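Local structure of vacuolar aminopeptidase 1 (5JGF) at residues D[41-46]-D[60-65]. The protein removes amino acids, preferably neutral or hydrophobic ones, from the N-terminus of peptides in the yeast vacuole, working as a zinc-dependent homododecamer. Sequence-based numbering, arbitrary orientation.
Sequences FKYLSE and KFYTIR
Tyr43 turns the edge of its ring toward the face of Tyr62 in an offset edge-to-face pair, the planes 63° apart and Tyr43 CD2 3.5 Å from Tyr62 CE2. With chi1 at 76°, Tyr62 CG sits between its own backbone N and carbonyl carbon, which brings one face of the ring under Tyr43 CA; its hydroxyl is hydrogen-bonded to Asp37 OD1. Tyrosine suits both places, since each ring packs while its hydroxyl finds a polar partner: Tyr43 OH is bonded to a water, which accepts from Glu46 N and donates to Ile64 O. Next to this pair, the flat ring of Phe41 offers a face to Lys60 CB, a CH-pi contact 3.8 Å from the centroid. Backbone bonds from Lys42 N to Lys60 O, Tyr62 N to Lys42 O and Leu44 N to Tyr62 O join the short strand 42-43 in parallel to 58-65, as an outermost strand, within this chain, of the large mixed sheet of this M18 peptidase. On the face that carries Lys42 and Phe61, the Phe61 ring is met by Leu44 CD1, 3.7 Å from Phe61 CD2. Further along, a side chain adds to the backbone bonds: the short hydroxyl of Thr63 suits this spot, OG1 donating to Leu44 O at 2.6 Å. Arg65, bent at chi3 (-64°), then grips buried Glu46 side-on, NE to OE1 at 3.0 Å and NH2 to the syn lone pair of OE2 at 2.7 Å; its planar guanidinium matches the carboxylate, the two planes nearly coplanar. A leucine in place of Arg65 would probably strand the Glu46 carboxylate without its countercharge and leave the carbonyls of Arg305 and Gly310, both bonded to NH1, short of a donor.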
ATOM      1  N   PHE D  41      25.224 -61.096  12.758  1.00 21.24           N
ATOM      2  CA  PHE D  41      25.262 -60.081  13.805  1.00 19.35           C
ATOM      3  C   PHE D  41      24.196 -60.565  14.783  1.00 19.25           C
ATOM      4  O   PHE D  41      23.089 -60.914  14.375  1.00 20.80           O
ATOM      5  CB  PHE D  41      24.879 -58.693  13.272  1.00 18.63           C
ATOM      6  CG  PHE D  41      26.013 -57.951  12.619  1.00 17.12           C
ATOM      7  CD1 PHE D  41      26.525 -58.363  11.395  1.00 17.66           C
ATOM      8  CD2 PHE D  41      26.558 -56.821  13.228  1.00 17.47           C
ATOM      9  CE1 PHE D  41      27.565 -57.659  10.782  1.00 17.70           C
ATOM     10  CE2 PHE D  41      27.597 -56.108  12.624  1.00 15.28           C
ATOM     11  CZ  PHE D  41      28.100 -56.530  11.398  1.00 14.92           C
ATOM     12  N   LYS D  42      24.527 -60.601  16.065  1.00 19.97           N
ATOM     13  CA  LYS D  42      23.591 -61.075  17.077  1.00 20.51           C
ATOM     14  C   LYS D  42      22.704 -59.961  17.618  1.00 18.60           C
ATOM     15  O   LYS D  42      23.197 -58.929  18.064  1.00 17.35           O
ATOM     16  CB  LYS D  42      24.373 -61.721  18.221  1.00 24.54           C
ATOM     17  CG  LYS D  42      23.541 -62.169  19.411  1.00 31.02           C
ATOM     18  CD  LYS D  42      24.464 -62.670  20.515  1.00 36.43           C
ATOM     19  CE  LYS D  42      23.708 -63.044  21.778  1.00 39.86           C
ATOM     20  NZ  LYS D  42      24.656 -63.383  22.878  1.00 42.95           N
ATOM     21  N   TYR D  43      21.394 -60.176  17.583  1.00 18.96           N
ATOM     22  CA  TYR D  43      20.459 -59.180  18.093  1.00 19.33           C
ATOM     23  C   TYR D  43      20.420 -59.169  19.612  1.00 20.79           C
ATOM     24  O   TYR D  43      20.331 -60.219  20.248  1.00 20.75           O
ATOM     25  CB  TYR D  43      19.045 -59.431  17.564  1.00 19.62           C
ATOM     26  CG  TYR D  43      18.006 -58.558  18.236  1.00 21.58           C
ATOM     27  CD1 TYR D  43      17.245 -59.037  19.303  1.00 22.22           C
ATOM     28  CD2 TYR D  43      17.820 -57.234  17.836  1.00 20.33           C
ATOM     29  CE1 TYR D  43      16.322 -58.215  19.959  1.00 22.62           C
ATOM     30  CE2 TYR D  43      16.906 -56.407  18.483  1.00 22.19           C
ATOM     31  CZ  TYR D  43      16.160 -56.903  19.541  1.00 22.90           C
ATOM     32  OH  TYR D  43      15.254 -56.086  20.178  1.00 26.01           O
ATOM     33  N   LEU D  44      20.484 -57.970  20.182  1.00 18.64           N
ATOM     34  CA  LEU D  44      20.439 -57.787  21.627  1.00 19.49           C
ATOM     35  C   LEU D  44      19.273 -56.867  21.974  1.00 21.10           C
ATOM     36  O   LEU D  44      19.129 -55.793  21.393  1.00 18.30           O
ATOM     37  CB  LEU D  44      21.734 -57.152  22.127  1.00 20.04           C
ATOM     38  CG  LEU D  44      23.055 -57.879  21.863  1.00 21.26           C
ATOM     39  CD1 LEU D  44      24.197 -57.055  22.438  1.00 20.88           C
ATOM     40  CD2 LEU D  44      23.024 -59.266  22.496  1.00 22.27           C
ATOM     41  N   SER D  45      18.442 -57.288  22.920  1.00 20.76           N
ATOM     42  CA  SER D  45      17.301 -56.480  23.334  1.00 20.09           C
ATOM     43  C   SER D  45      17.724 -55.415  24.336  1.00 20.65           C
ATOM     44  O   SER D  45      18.481 -55.694  25.263  1.00 19.49           O
ATOM     45  CB  SER D  45      16.228 -57.362  23.972  1.00 20.59           C
ATOM     46  OG  SER D  45      15.184 -56.568  24.500  1.00 22.79           O
ATOM     47  N   GLU D  46      17.232 -54.195  24.146  1.00 19.30           N
ATOM     48  CA  GLU D  46      17.548 -53.096  25.051  1.00 20.05           C
ATOM     49  C   GLU D  46      16.991 -53.339  26.447  1.00 19.00           C
ATOM     50  O   GLU D  46      17.507 -52.812  27.428  1.00 18.51           O
ATOM     51  CB  GLU D  46      16.938 -51.789  24.547  1.00 21.20           C
ATOM     52  CG  GLU D  46      17.780 -50.984  23.607  1.00 23.00           C
ATOM     53  CD  GLU D  46      17.334 -49.533  23.601  1.00 23.52           C
ATOM     54  OE1 GLU D  46      16.131 -49.281  23.375  1.00 24.56           O
ATOM     55  OE2 GLU D  46      18.185 -48.653  23.834  1.00 25.08           O
ATOM     56  N   LYS D  60      29.916 -59.390  16.909  1.00 18.59           N
ATOM     57  CA  LYS D  60      29.068 -58.577  16.046  1.00 18.62           C
ATOM     58  C   LYS D  60      27.644 -58.585  16.588  1.00 18.66           C
ATOM     59  O   LYS D  60      27.031 -59.647  16.728  1.00 18.57           O
ATOM     60  CB  LYS D  60      29.097 -59.138  14.622  1.00 17.07           C
ATOM     61  CG  LYS D  60      30.490 -59.151  14.016  1.00 18.02           C
ATOM     62  CD  LYS D  60      30.526 -59.898  12.695  1.00 20.37           C
ATOM     63  CE  LYS D  60      31.951 -59.999  12.164  1.00 22.21           C
ATOM     64  NZ  LYS D  60      32.021 -60.881  10.966  1.00 21.60           N
ATOM     65  N   PHE D  61      27.121 -57.401  16.896  1.00 17.92           N
ATOM     66  CA  PHE D  61      25.772 -57.295  17.438  1.00 17.33           C
ATOM     67  C   PHE D  61      25.005 -56.102  16.880  1.00 17.03           C
ATOM     68  O   PHE D  61      25.530 -55.293  16.115  1.00 14.98           O
ATOM     69  CB  PHE D  61      25.809 -57.128  18.963  1.00 19.41           C
ATOM     70  CG  PHE D  61      26.824 -57.995  19.662  1.00 20.87           C
ATOM     71  CD1 PHE D  61      28.166 -57.630  19.700  1.00 19.57           C
ATOM     72  CD2 PHE D  61      26.431 -59.167  20.296  1.00 21.94           C
ATOM     73  CE1 PHE D  61      29.103 -58.421  20.360  1.00 22.68           C
ATOM     74  CE2 PHE D  61      27.365 -59.966  20.960  1.00 21.49           C
ATOM     75  CZ  PHE D  61      28.699 -59.590  20.991  1.00 21.35           C
ATOM     76  N   TYR D  62      23.743 -56.013  17.278  1.00 16.92           N
ATOM     77  CA  TYR D  62      22.898 -54.890  16.906  1.00 16.57           C
ATOM     78  C   TYR D  62      21.689 -54.896  17.821  1.00 17.16           C
ATOM     79  O   TYR D  62      21.316 -55.937  18.364  1.00 16.48           O
ATOM     80  CB  TYR D  62      22.466 -54.951  15.431  1.00 15.18           C
ATOM     81  CG  TYR D  62      21.372 -55.944  15.091  1.00 16.79           C
ATOM     82  CD1 TYR D  62      21.667 -57.284  14.835  1.00 16.14           C
ATOM     83  CD2 TYR D  62      20.043 -55.533  14.987  1.00 15.69           C
ATOM     84  CE1 TYR D  62      20.667 -58.185  14.479  1.00 16.91           C
ATOM     85  CE2 TYR D  62      19.035 -56.424  14.634  1.00 17.66           C
ATOM     86  CZ  TYR D  62      19.353 -57.748  14.380  1.00 17.61           C
ATOM     87  OH  TYR D  62      18.362 -58.626  14.020  1.00 18.90           O
ATOM     88  N   THR D  63      21.101 -53.722  18.022  1.00 15.23           N
ATOM     89  CA  THR D  63      19.921 -53.608  18.858  1.00 14.31           C
ATOM     90  C   THR D  63      18.972 -52.639  18.170  1.00 15.47           C
ATOM     91  O   THR D  63      19.371 -51.907  17.259  1.00 14.64           O
ATOM     92  CB  THR D  63      20.267 -53.095  20.276  1.00 14.56           C
ATOM     93  OG1 THR D  63      19.101 -53.168  21.104  1.00 15.19           O
ATOM     94  CG2 THR D  63      20.766 -51.650  20.229  1.00 15.41           C
ATOM     95  N   ILE D  64      17.717 -52.643  18.598  1.00 14.76           N
ATOM     96  CA  ILE D  64      16.719 -51.774  17.999  1.00 14.50           C
ATOM     97  C   ILE D  64      15.880 -51.124  19.080  1.00 16.16           C
ATOM     98  O   ILE D  64      15.566 -51.746  20.095  1.00 14.31           O
ATOM     99  CB  ILE D  64      15.790 -52.574  17.062  1.00 16.19           C
ATOM    100  CG1 ILE D  64      16.619 -53.231  15.956  1.00 15.67           C
ATOM    101  CG2 ILE D  64      14.728 -51.655  16.455  1.00 16.74           C
ATOM    102  CD1 ILE D  64      15.825 -54.172  15.074  1.00 19.29           C
ATOM    103  N   ARG D  65      15.531 -49.862  18.866  1.00 13.13           N
ATOM    104  CA  ARG D  65      14.699 -49.138  19.809  1.00 13.00           C
ATOM    105  C   ARG D  65      13.475 -48.620  19.061  1.00 14.70           C
ATOM    106  O   ARG D  65      13.604 -48.056  17.975  1.00 13.67           O
ATOM    107  CB  ARG D  65      15.464 -47.955  20.411  1.00 12.40           C
ATOM    108  CG  ARG D  65      14.603 -47.087  21.329  1.00 14.65           C
ATOM    109  CD  ARG D  65      15.383 -45.910  21.885  1.00 14.87           C
ATOM    110  NE  ARG D  65      16.484 -46.337  22.742  1.00 15.23           N
ATOM    111  CZ  ARG D  65      17.347 -45.509  23.321  1.00 17.58           C
ATOM    112  NH1 ARG D  65      17.242 -44.197  23.135  1.00 16.08           N
ATOM    113  NH2 ARG D  65      18.316 -45.992  24.090  1.00 16.33           N
TER
HETATM  114  O   HOH W   1      15.590 -53.754  21.817  1.00 29.20           O